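Local coordinates for acyl-CoA N-acyltransferases (NAT) superfamily protein (Arabidopsis thaliana, PDB 6TH0) that probably transfers the acetyl group of acetyl-CoA to the N-terminal methionine of transmembrane proteins and to protein lysines, at residues A[64-77]-A[91-103]. Numbering follows the deposited sequence.
Sequences IGFVTAKIVLAKES and EGTLVYILTLGVV. With ACO (acetyl coenzyme *a), chain C.
Phe66 lies over Gly101, its cross-strand neighbour in a hydrogen-bonded antiparallel pair. The ring centroid is 3.9 Å from Gly101 CA, a CH-pi contact over the ring face. A chi1 of 60° puts the ring back over the backbone and across the partner strand. The ring takes up the space where a CB of Gly101 would lie. Thr99 meets the same ring at its edge, with OG1 3.4 Å from Phe66 CE1. An alanine in place of Phe66 would probably lose the ring cover over Gly101 CA and the edge contact with Thr99. Next along, Thr68 OG1 and Thr99 OG1 share a short hydrogen bond of 2.6 Å, either one the possible donor. Thr99 OG1 also bonds His23, so this buried hydroxyl has two partners.

The two strands are central neighbours in the mixed sheet of the GNAT fold. Strand 93-102 carries a classic beta bulge, a hallmark of this fold, with Leu98 and Thr99 set against the single residue Thr68. Leu98 N bonds Thr68 O at 2.8 Å, while the bond from Thr99 N is weak. Beyond the bulge, strand 93-102 presents its backbone to acetyl-CoA. Leu100 O accepts from N4P of the cofactor at 2.9 Å, and Val102 N donates to O9P of the cofactor. On the face of Val67 and Ala69 the contacts are apolar: Ala69 CB sits 3.6 Å from Val95 CG1. Helix 111-123 covers Val67 and Val95.

Packing is looser toward Lys70 and Leu73, which are exposed. The Lys70 chain runs extended past the Tyr96 ring, with CE 4.2 Å from Tyr96 CD2. Tyr96 OH bonds His135. Val72 CG2 rests on Tyr96 CB, and at the far end Ala74 N bonds Gly92 O.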
ATOM      1  N   ILE A  64      -7.487 -10.095  -8.027  1.00 46.70           N
ATOM      2  CA  ILE A  64      -8.509 -10.031  -6.991  1.00 40.68           C
ATOM      3  C   ILE A  64      -7.994  -9.333  -5.733  1.00 41.29           C
ATOM      4  O   ILE A  64      -8.705  -9.244  -4.727  1.00 40.95           O
ATOM      5  CB  ILE A  64      -9.065 -11.437  -6.685  1.00 46.50           C
ATOM      6  CG1 ILE A  64      -7.943 -12.446  -6.449  1.00 42.76           C
ATOM      7  CG2 ILE A  64      -9.922 -11.913  -7.851  1.00 48.73           C
ATOM      8  CD1 ILE A  64      -7.257 -12.318  -5.105  1.00 45.24           C
ATOM      9  N   GLY A  65      -6.780  -8.803  -5.790  1.00 42.52           N
ATOM     10  CA  GLY A  65      -6.232  -8.025  -4.696  1.00 38.19           C
ATOM     11  C   GLY A  65      -5.096  -7.199  -5.250  1.00 36.06           C
ATOM     12  O   GLY A  65      -4.557  -7.499  -6.316  1.00 41.12           O
ATOM     13  N   PHE A  66      -4.758  -6.128  -4.536  1.00 38.52           N
ATOM     14  CA  PHE A  66      -3.718  -5.234  -5.034  1.00 39.38           C
ATOM     15  C   PHE A  66      -3.103  -4.496  -3.856  1.00 39.64           C
ATOM     16  O   PHE A  66      -3.738  -4.326  -2.813  1.00 34.60           O
ATOM     17  CB  PHE A  66      -4.299  -4.227  -6.037  1.00 35.89           C
ATOM     18  CG  PHE A  66      -5.353  -3.373  -5.454  1.00 40.84           C
ATOM     19  CD1 PHE A  66      -5.021  -2.217  -4.766  1.00 40.73           C
ATOM     20  CD2 PHE A  66      -6.687  -3.766  -5.501  1.00 42.32           C
ATOM     21  CE1 PHE A  66      -6.008  -1.439  -4.168  1.00 39.63           C
ATOM     22  CE2 PHE A  66      -7.665  -2.996  -4.915  1.00 41.67           C
ATOM     23  CZ  PHE A  66      -7.339  -1.827  -4.265  1.00 39.26           C
ATOM     24  N   VAL A  67      -1.850  -4.069  -4.022  1.00 39.72           N
ATOM     25  CA  VAL A  67      -1.250  -3.072  -3.144  1.00 38.75           C
ATOM     26  C   VAL A  67      -0.368  -2.181  -4.011  1.00 35.61           C
ATOM     27  O   VAL A  67       0.273  -2.677  -4.942  1.00 40.65           O
ATOM     28  CB  VAL A  67      -0.428  -3.712  -2.011  1.00 41.98           C
ATOM     29  CG1 VAL A  67       0.739  -4.506  -2.587  1.00 41.62           C
ATOM     30  CG2 VAL A  67       0.054  -2.651  -1.027  1.00 38.86           C
ATOM     31  N   THR A  68      -0.467  -0.863  -3.826  1.00 39.21           N
ATOM     32  CA  THR A  68       0.385   0.094  -4.531  1.00 39.64           C
ATOM     33  C   THR A  68       1.204   0.914  -3.534  1.00 40.28           C
ATOM     34  O   THR A  68       0.756   1.189  -2.411  1.00 38.47           O
ATOM     35  CB  THR A  68      -0.428   1.033  -5.406  1.00 42.39           C
ATOM     36  OG1 THR A  68      -1.316   1.789  -4.575  1.00 41.94           O
ATOM     37  CG2 THR A  68      -1.234   0.233  -6.430  1.00 44.25           C
ATOM     38  N   ALA A  69       2.423   1.286  -3.935  1.00 43.38           N
ATOM     39  CA  ALA A  69       3.324   1.998  -3.041  1.00 41.20           C
ATOM     40  C   ALA A  69       4.248   2.893  -3.866  1.00 41.20           C
ATOM     41  O   ALA A  69       4.550   2.604  -5.025  1.00 45.78           O
ATOM     42  CB  ALA A  69       4.159   1.038  -2.178  1.00 42.90           C
ATOM     43  N   LYS A  70       4.761   3.942  -3.239  1.00 44.12           N
ATOM     44  CA  LYS A  70       5.712   4.795  -3.936  1.00 46.76           C
ATOM     45  C   LYS A  70       6.915   5.027  -3.052  1.00 47.70           C
ATOM     46  O   LYS A  70       6.863   4.867  -1.831  1.00 44.98           O
ATOM     47  CB  LYS A  70       5.111   6.146  -4.353  1.00 57.06           C
ATOM     48  CG  LYS A  70       4.737   7.055  -3.189  1.00 52.45           C
ATOM     49  CD  LYS A  70       4.393   8.445  -3.705  1.00 72.63           C
ATOM     50  CE  LYS A  70       3.965   9.384  -2.583  1.00 81.00           C
ATOM     51  NZ  LYS A  70       3.642  10.737  -3.119  1.00 89.86           N
ATOM     52  N   ILE A  71       7.991   5.412  -3.700  1.00 48.06           N
ATOM     53  CA  ILE A  71       9.260   5.606  -3.026  1.00 52.29           C
ATOM     54  C   ILE A  71       9.381   7.075  -2.650  1.00 57.51           C
ATOM     55  O   ILE A  71       9.081   7.965  -3.459  1.00 54.89           O
ATOM     56  CB  ILE A  71      10.401   5.134  -3.934  1.00 59.73           C
ATOM     57  CG1 ILE A  71      10.128   3.688  -4.362  1.00 61.40           C
ATOM     58  CG2 ILE A  71      11.720   5.218  -3.197  1.00 63.69           C
ATOM     59  CD1 ILE A  71      10.141   2.692  -3.223  1.00 56.74           C
ATOM     60  N   VAL A  72       9.856   7.327  -1.430  1.00 56.39           N
ATOM     61  CA  VAL A  72       9.914   8.653  -0.827  1.00 49.03           C
ATOM     62  C   VAL A  72      11.313   8.863  -0.258  1.00 50.78           C
ATOM     63  O   VAL A  72      11.816   8.000   0.469  1.00 54.44           O
ATOM     64  CB  VAL A  72       8.866   8.774   0.302  1.00 52.05           C
ATOM     65  CG1 VAL A  72       8.829  10.170   0.877  1.00 53.66           C
ATOM     66  CG2 VAL A  72       7.478   8.358  -0.205  1.00 60.33           C
ATOM     67  N   LEU A  73      11.937   9.995  -0.569  1.00 54.17           N
ATOM     68  CA  LEU A  73      13.181  10.333   0.105  1.00 53.49           C
ATOM     69  C   LEU A  73      12.908  10.548   1.588  1.00 60.78           C
ATOM     70  O   LEU A  73      11.995  11.289   1.961  1.00 52.79           O
ATOM     71  CB  LEU A  73      13.811  11.581  -0.512  1.00 62.47           C
ATOM     72  CG  LEU A  73      14.467  11.391  -1.881  1.00 70.50           C
ATOM     73  CD1 LEU A  73      14.893  12.724  -2.457  1.00 76.25           C
ATOM     74  CD2 LEU A  73      15.693  10.492  -1.715  1.00 71.62           C
ATOM     75  N   ALA A  74      13.698   9.889   2.440  1.00 55.26           N
ATOM     76  CA  ALA A  74      13.405   9.911   3.870  1.00 53.99           C
ATOM     77  C   ALA A  74      13.271  11.336   4.402  1.00 56.87           C
ATOM     78  O   ALA A  74      12.360  11.628   5.187  1.00 57.81           O
ATOM     79  CB  ALA A  74      14.480   9.149   4.645  1.00 50.62           C
ATOM     80  N   LYS A  75      14.179  12.232   4.003  1.00 57.43           N
ATOM     81  CA  LYS A  75      14.155  13.583   4.556  1.00 59.07           C
ATOM     82  C   LYS A  75      13.021  14.434   4.007  1.00 63.90           C
ATOM     83  O   LYS A  75      12.794  15.533   4.525  1.00 75.99           O
ATOM     84  CB  LYS A  75      15.494  14.286   4.345  1.00 61.68           C
ATOM     85  CG  LYS A  75      16.535  13.872   5.376  1.00 71.23           C
ATOM     86  CD  LYS A  75      17.377  15.050   5.856  1.00 79.56           C
ATOM     87  CE  LYS A  75      18.293  14.659   7.013  1.00 79.22           C
ATOM     88  NZ  LYS A  75      19.312  15.722   7.293  1.00 82.55           N
ATOM     89  N   GLU A  76      12.330  13.981   2.967  1.00 57.58           N
ATOM     90  CA  GLU A  76      11.167  14.678   2.440  1.00 62.23           C
ATOM     91  C   GLU A  76       9.859  14.085   2.945  1.00 57.00           C
ATOM     92  O   GLU A  76       8.780  14.529   2.522  1.00 61.22           O
ATOM     93  CB  GLU A  76      11.204  14.676   0.905  1.00 76.06           C
ATOM     94  CG  GLU A  76      12.471  15.305   0.342  1.00 88.78           C
ATOM     95  CD  GLU A  76      12.468  15.406  -1.173  1.00100.02           C
ATOM     96  OE1 GLU A  76      13.169  16.295  -1.707  1.00107.37           O
ATOM     97  OE2 GLU A  76      11.764  14.607  -1.830  1.00 99.91           O
ATOM     98  N   SER A  77       9.932  13.055   3.790  1.00 50.92           N
ATOM     99  CA  SER A  77       8.733  12.401   4.292  1.00 53.19           C
ATOM    100  C   SER A  77       8.260  13.099   5.558  1.00 60.65           C
ATOM    101  O   SER A  77       9.032  13.764   6.255  1.00 63.74           O
ATOM    102  CB  SER A  77       9.000  10.923   4.594  1.00 55.08           C
ATOM    103  OG  SER A  77       9.812  10.811   5.754  1.00 57.60           O
ATOM    104  N   GLU A  91      21.018   9.691   3.181  1.00 66.23           N
ATOM    105  CA  GLU A  91      19.671  10.055   3.608  1.00 71.49           C
ATOM    106  C   GLU A  91      18.759   8.835   3.661  1.00 64.63           C
ATOM    107  O   GLU A  91      18.040   8.622   4.653  1.00 63.15           O
ATOM    108  CB  GLU A  91      19.101  11.113   2.669  1.00 84.96           C
ATOM    109  CG  GLU A  91      17.928  11.861   3.243  1.00 89.49           C
ATOM    110  CD  GLU A  91      17.176  12.642   2.189  1.00 93.29           C
ATOM    111  OE1 GLU A  91      17.822  13.397   1.416  1.00 85.21           O
ATOM    112  OE2 GLU A  91      15.937  12.485   2.132  1.00 78.16           O
ATOM    113  N   GLY A  92      18.749   8.029   2.605  1.00 63.41           N
ATOM    114  CA  GLY A  92      17.870   6.882   2.582  1.00 57.08           C
ATOM    115  C   GLY A  92      16.468   7.201   2.086  1.00 63.68           C
ATOM    116  O   GLY A  92      16.098   8.349   1.824  1.00 59.70           O
ATOM    117  N   THR A  93      15.694   6.137   1.899  1.00 59.26           N
ATOM    118  CA  THR A  93      14.338   6.212   1.384  1.00 52.26           C
ATOM    119  C   THR A  93      13.361   5.493   2.302  1.00 49.48           C
ATOM    120  O   THR A  93      13.735   4.814   3.257  1.00 53.48           O
ATOM    121  CB  THR A  93      14.245   5.595  -0.010  1.00 54.96           C
ATOM    122  OG1 THR A  93      14.802   4.271   0.037  1.00 55.81           O
ATOM    123  CG2 THR A  93      14.987   6.467  -1.057  1.00 54.36           C
ATOM    124  N   LEU A  94      12.100   5.644   1.948  1.00 49.36           N
ATOM    125  CA  LEU A  94      10.979   4.992   2.604  1.00 45.39           C
ATOM    126  C   LEU A  94      10.036   4.516   1.516  1.00 49.45           C
ATOM    127  O   LEU A  94      10.000   5.089   0.426  1.00 50.51           O
ATOM    128  CB  LEU A  94      10.251   5.947   3.544  1.00 45.79           C
ATOM    129  CG  LEU A  94      11.003   6.376   4.787  1.00 48.89           C
ATOM    130  CD1 LEU A  94      10.369   7.612   5.386  1.00 52.04           C
ATOM    131  CD2 LEU A  94      11.000   5.231   5.785  1.00 45.78           C
ATOM    132  N   VAL A  95       9.306   3.435   1.801  1.00 44.34           N
ATOM    133  CA  VAL A  95       8.210   2.984   0.948  1.00 44.27           C
ATOM    134  C   VAL A  95       6.907   3.427   1.594  1.00 41.96           C
ATOM    135  O   VAL A  95       6.688   3.180   2.787  1.00 41.57           O
ATOM    136  CB  VAL A  95       8.251   1.460   0.743  1.00 47.54           C
ATOM    137  CG1 VAL A  95       7.083   1.008  -0.128  1.00 41.93           C
ATOM    138  CG2 VAL A  95       9.584   1.057   0.104  1.00 48.54           C
ATOM    139  N   TYR A  96       6.059   4.108   0.818  1.00 40.75           N
ATOM    140  CA  TYR A  96       4.764   4.605   1.276  1.00 42.82           C
ATOM    141  C   TYR A  96       3.651   3.806   0.605  1.00 43.19           C
ATOM    142  O   TYR A  96       3.458   3.908  -0.607  1.00 44.71           O
ATOM    143  CB  TYR A  96       4.623   6.098   0.950  1.00 45.41           C
ATOM    144  CG  TYR A  96       3.328   6.731   1.423  1.00 45.01           C
ATOM    145  CD1 TYR A  96       3.132   7.044   2.769  1.00 40.68           C
ATOM    146  CD2 TYR A  96       2.309   7.032   0.520  1.00 46.79           C
ATOM    147  CE1 TYR A  96       1.954   7.620   3.213  1.00 44.34           C
ATOM    148  CE2 TYR A  96       1.121   7.603   0.951  1.00 48.65           C
ATOM    149  CZ  TYR A  96       0.946   7.897   2.289  1.00 43.57           C
ATOM    150  OH  TYR A  96      -0.235   8.477   2.701  1.00 49.50           O
ATOM    151  N   ILE A  97       2.884   3.051   1.392  1.00 37.80           N
ATOM    152  CA  ILE A  97       1.758   2.331   0.802  1.00 34.39           C
ATOM    153  C   ILE A  97       0.651   3.325   0.509  1.00 40.02           C
ATOM    154  O   ILE A  97       0.236   4.098   1.389  1.00 42.10           O
ATOM    155  CB  ILE A  97       1.266   1.211   1.729  1.00 36.36           C
ATOM    156  CG1 ILE A  97       2.285   0.071   1.782  1.00 39.29           C
ATOM    157  CG2 ILE A  97      -0.134   0.713   1.249  1.00 37.86           C
ATOM    158  CD1 ILE A  97       2.055  -0.892   2.924  1.00 39.32           C
ATOM    159  N   LEU A  98       0.194   3.330  -0.742  1.00 38.34           N
ATOM    160  CA  LEU A  98      -0.853   4.215  -1.226  1.00 35.17           C
ATOM    161  C   LEU A  98      -2.221   3.541  -1.104  1.00 39.02           C
ATOM    162  O   LEU A  98      -3.128   4.069  -0.459  1.00 41.83           O
ATOM    163  CB  LEU A  98      -0.607   4.570  -2.686  1.00 32.85           C
ATOM    164  CG  LEU A  98       0.675   5.377  -2.986  1.00 41.24           C
ATOM    165  CD1 LEU A  98       1.086   5.161  -4.419  1.00 44.45           C
ATOM    166  CD2 LEU A  98       0.358   6.838  -2.769  1.00 44.69           C
ATOM    167  N   THR A  99      -2.376   2.382  -1.734  1.00 37.47           N
ATOM    168  CA  THR A  99      -3.670   1.706  -1.720  1.00 36.61           C
ATOM    169  C   THR A  99      -3.481   0.220  -1.454  1.00 35.50           C
ATOM    170  O   THR A  99      -2.421  -0.357  -1.690  1.00 37.17           O
ATOM    171  CB  THR A  99      -4.427   1.901  -3.035  1.00 37.40           C
ATOM    172  OG1 THR A  99      -3.795   1.151  -4.082  1.00 38.96           O
ATOM    173  CG2 THR A  99      -4.506   3.375  -3.427  1.00 44.28           C
ATOM    174  N   LEU A 100      -4.549  -0.397  -0.946  1.00 32.95           N
ATOM    175  CA  LEU A 100      -4.556  -1.817  -0.632  1.00 33.51           C
ATOM    176  C   LEU A 100      -6.013  -2.244  -0.664  1.00 35.43           C
ATOM    177  O   LEU A 100      -6.847  -1.514  -0.136  1.00 33.36           O
ATOM    178  CB  LEU A 100      -3.949  -2.082   0.748  1.00 34.45           C
ATOM    179  CG  LEU A 100      -4.180  -3.445   1.374  1.00 34.87           C
ATOM    180  CD1 LEU A 100      -3.301  -4.484   0.695  1.00 39.41           C
ATOM    181  CD2 LEU A 100      -3.899  -3.395   2.870  1.00 40.26           C
ATOM    182  N   GLY A 101      -6.314  -3.367  -1.311  1.00 36.86           N
ATOM    183  CA  GLY A 101      -7.684  -3.858  -1.354  1.00 40.18           C
ATOM    184  C   GLY A 101      -7.732  -5.306  -1.767  1.00 39.24           C
ATOM    185  O   GLY A 101      -6.873  -5.782  -2.514  1.00 37.58           O
ATOM    186  N   VAL A 102      -8.766  -6.010  -1.302  1.00 37.56           N
ATOM    187  CA  VAL A 102      -9.050  -7.388  -1.684  1.00 38.44           C
ATOM    188  C   VAL A 102     -10.538  -7.452  -2.034  1.00 36.12           C
ATOM    189  O   VAL A 102     -11.358  -6.825  -1.357  1.00 37.11           O
ATOM    190  CB  VAL A 102      -8.686  -8.378  -0.552  1.00 41.35           C
ATOM    191  CG1 VAL A 102      -9.048  -9.795  -0.928  1.00 40.79           C
ATOM    192  CG2 VAL A 102      -7.171  -8.282  -0.177  1.00 35.98           C
ATOM    193  N   VAL A 103     -10.893  -8.146  -3.121  1.00 38.42           N
ATOM    194  CA  VAL A 103     -12.311  -8.192  -3.468  1.00 46.06           C
ATOM    195  C   VAL A 103     -13.080  -8.913  -2.356  1.00 41.42           C
ATOM    196  O   VAL A 103     -12.600  -9.872  -1.742  1.00 39.44           O
ATOM    197  CB  VAL A 103     -12.615  -8.833  -4.836  1.00 46.45           C
ATOM    198  CG1 VAL A 103     -11.818  -8.167  -5.991  1.00 41.46           C
ATOM    199  CG2 VAL A 103     -12.418 -10.325  -4.807  1.00 49.84           C
TER
HETATM  200  N1A ACO C 301      -9.447 -17.972   8.598  1.00 86.94           N
HETATM  201  C2A ACO C 301     -10.228 -17.026   9.222  1.00 84.04           C
HETATM  202  N3A ACO C 301     -10.043 -15.706   9.400  1.00 82.65           N
HETATM  203  C4A ACO C 301      -8.849 -15.274   8.838  1.00 81.41           C
HETATM  204  C5A ACO C 301      -7.932 -16.135   8.155  1.00 84.32           C
HETATM  205  C6A ACO C 301      -8.279 -17.496   8.061  1.00 89.29           C
HETATM  206  N6A ACO C 301      -7.443 -18.370   7.417  1.00 92.77           N
HETATM  207  N7A ACO C 301      -6.817 -15.424   7.692  1.00 83.07           N
HETATM  208  C8A ACO C 301      -7.056 -14.157   8.087  1.00 82.65           C
HETATM  209  N9A ACO C 301      -8.258 -14.015   8.780  1.00 77.77           N
HETATM  210  C1B ACO C 301      -8.823 -12.795   9.360  1.00 74.12           C
HETATM  211  C2B ACO C 301      -7.735 -11.825  10.013  1.00 73.55           C
HETATM  212  O2B ACO C 301      -7.425 -12.256  11.272  1.00 65.16           O
HETATM  213  C3B ACO C 301      -8.728 -10.570  10.041  1.00 70.65           C
HETATM  214  O3B ACO C 301      -9.600 -10.850  11.023  1.00 65.21           O
HETATM  215  P3B ACO C 301     -10.222  -9.347  11.882  1.00 75.21           P
HETATM  216  O7A ACO C 301     -11.101  -8.880  10.751  1.00 77.77           O
HETATM  217  O8A ACO C 301     -10.917  -9.901  13.114  1.00 83.68           O
HETATM  218  O9A ACO C 301      -8.928  -8.588  12.054  1.00 80.56           O
HETATM  219  C4B ACO C 301      -9.389 -10.642   8.623  1.00 63.61           C
HETATM  220  O4B ACO C 301      -9.500 -12.066   8.297  1.00 69.38           O
HETATM  221  C5B ACO C 301      -8.589  -9.848   7.573  1.00 49.85           C
HETATM  222  O5B ACO C 301      -7.253 -10.242   7.539  1.00 50.34           O
HETATM  223  P1A ACO C 301      -6.809 -10.467   5.967  1.00 48.25           P
HETATM  224  O1A ACO C 301      -7.624 -11.556   5.372  1.00 52.07           O
HETATM  225  O2A ACO C 301      -5.307 -10.507   5.934  1.00 46.78           O
HETATM  226  O3A ACO C 301      -7.182  -9.094   5.047  1.00 41.18           O
HETATM  227  P2A ACO C 301      -8.241  -9.303   3.881  1.00 47.50           P
HETATM  228  O4A ACO C 301      -7.662  -9.995   2.702  1.00 41.45           O
HETATM  229  O5A ACO C 301      -9.626  -9.656   4.355  1.00 48.41           O
HETATM  230  O6A ACO C 301      -8.445  -7.697   3.251  1.00 44.71           O
HETATM  231  CBP ACO C 301      -8.706  -5.333   3.621  1.00 41.62           C
HETATM  232  CCP ACO C 301      -8.356  -6.748   4.258  1.00 38.51           C
HETATM  233  CDP ACO C 301      -7.590  -4.983   2.665  1.00 41.74           C
HETATM  234  CEP ACO C 301      -8.828  -4.273   4.718  1.00 42.68           C
HETATM  235  CAP ACO C 301     -10.053  -5.546   2.881  1.00 44.31           C
HETATM  236  OAP ACO C 301     -11.132  -5.669   3.804  1.00 43.56           O
HETATM  237  C9P ACO C 301     -10.430  -4.421   1.920  1.00 38.23           C
HETATM  238  O9P ACO C 301     -10.153  -4.501   0.743  1.00 36.87           O
HETATM  239  N8P ACO C 301     -11.159  -3.356   2.406  1.00 39.09           N
HETATM  240  C7P ACO C 301     -11.573  -2.216   1.521  1.00 40.61           C
HETATM  241  C6P ACO C 301     -10.375  -1.444   1.053  1.00 39.70           C
HETATM  242  C5P ACO C 301      -9.746  -0.843   2.260  1.00 48.39           C
HETATM  243  O5P ACO C 301     -10.356  -0.413   3.227  1.00 50.27           O
HETATM  244  N4P ACO C 301      -8.366  -0.789   2.259  1.00 53.40           N
HETATM  245  C3P ACO C 301      -7.761  -0.216   3.461  1.00 61.53           C
HETATM  246  C2P ACO C 301      -6.472   0.434   3.106  1.00 73.49           C
HETATM  247  S1P ACO C 301      -5.767   1.167   4.663  1.00 71.57           S
HETATM  248  C   ACO C 301      -6.564   2.765   4.517  1.00 80.95           C
HETATM  249  O   ACO C 301      -7.487   3.102   5.216  1.00 71.09           O
HETATM  250  CH3 ACO C 301      -6.090   3.636   3.472  1.00 81.07           C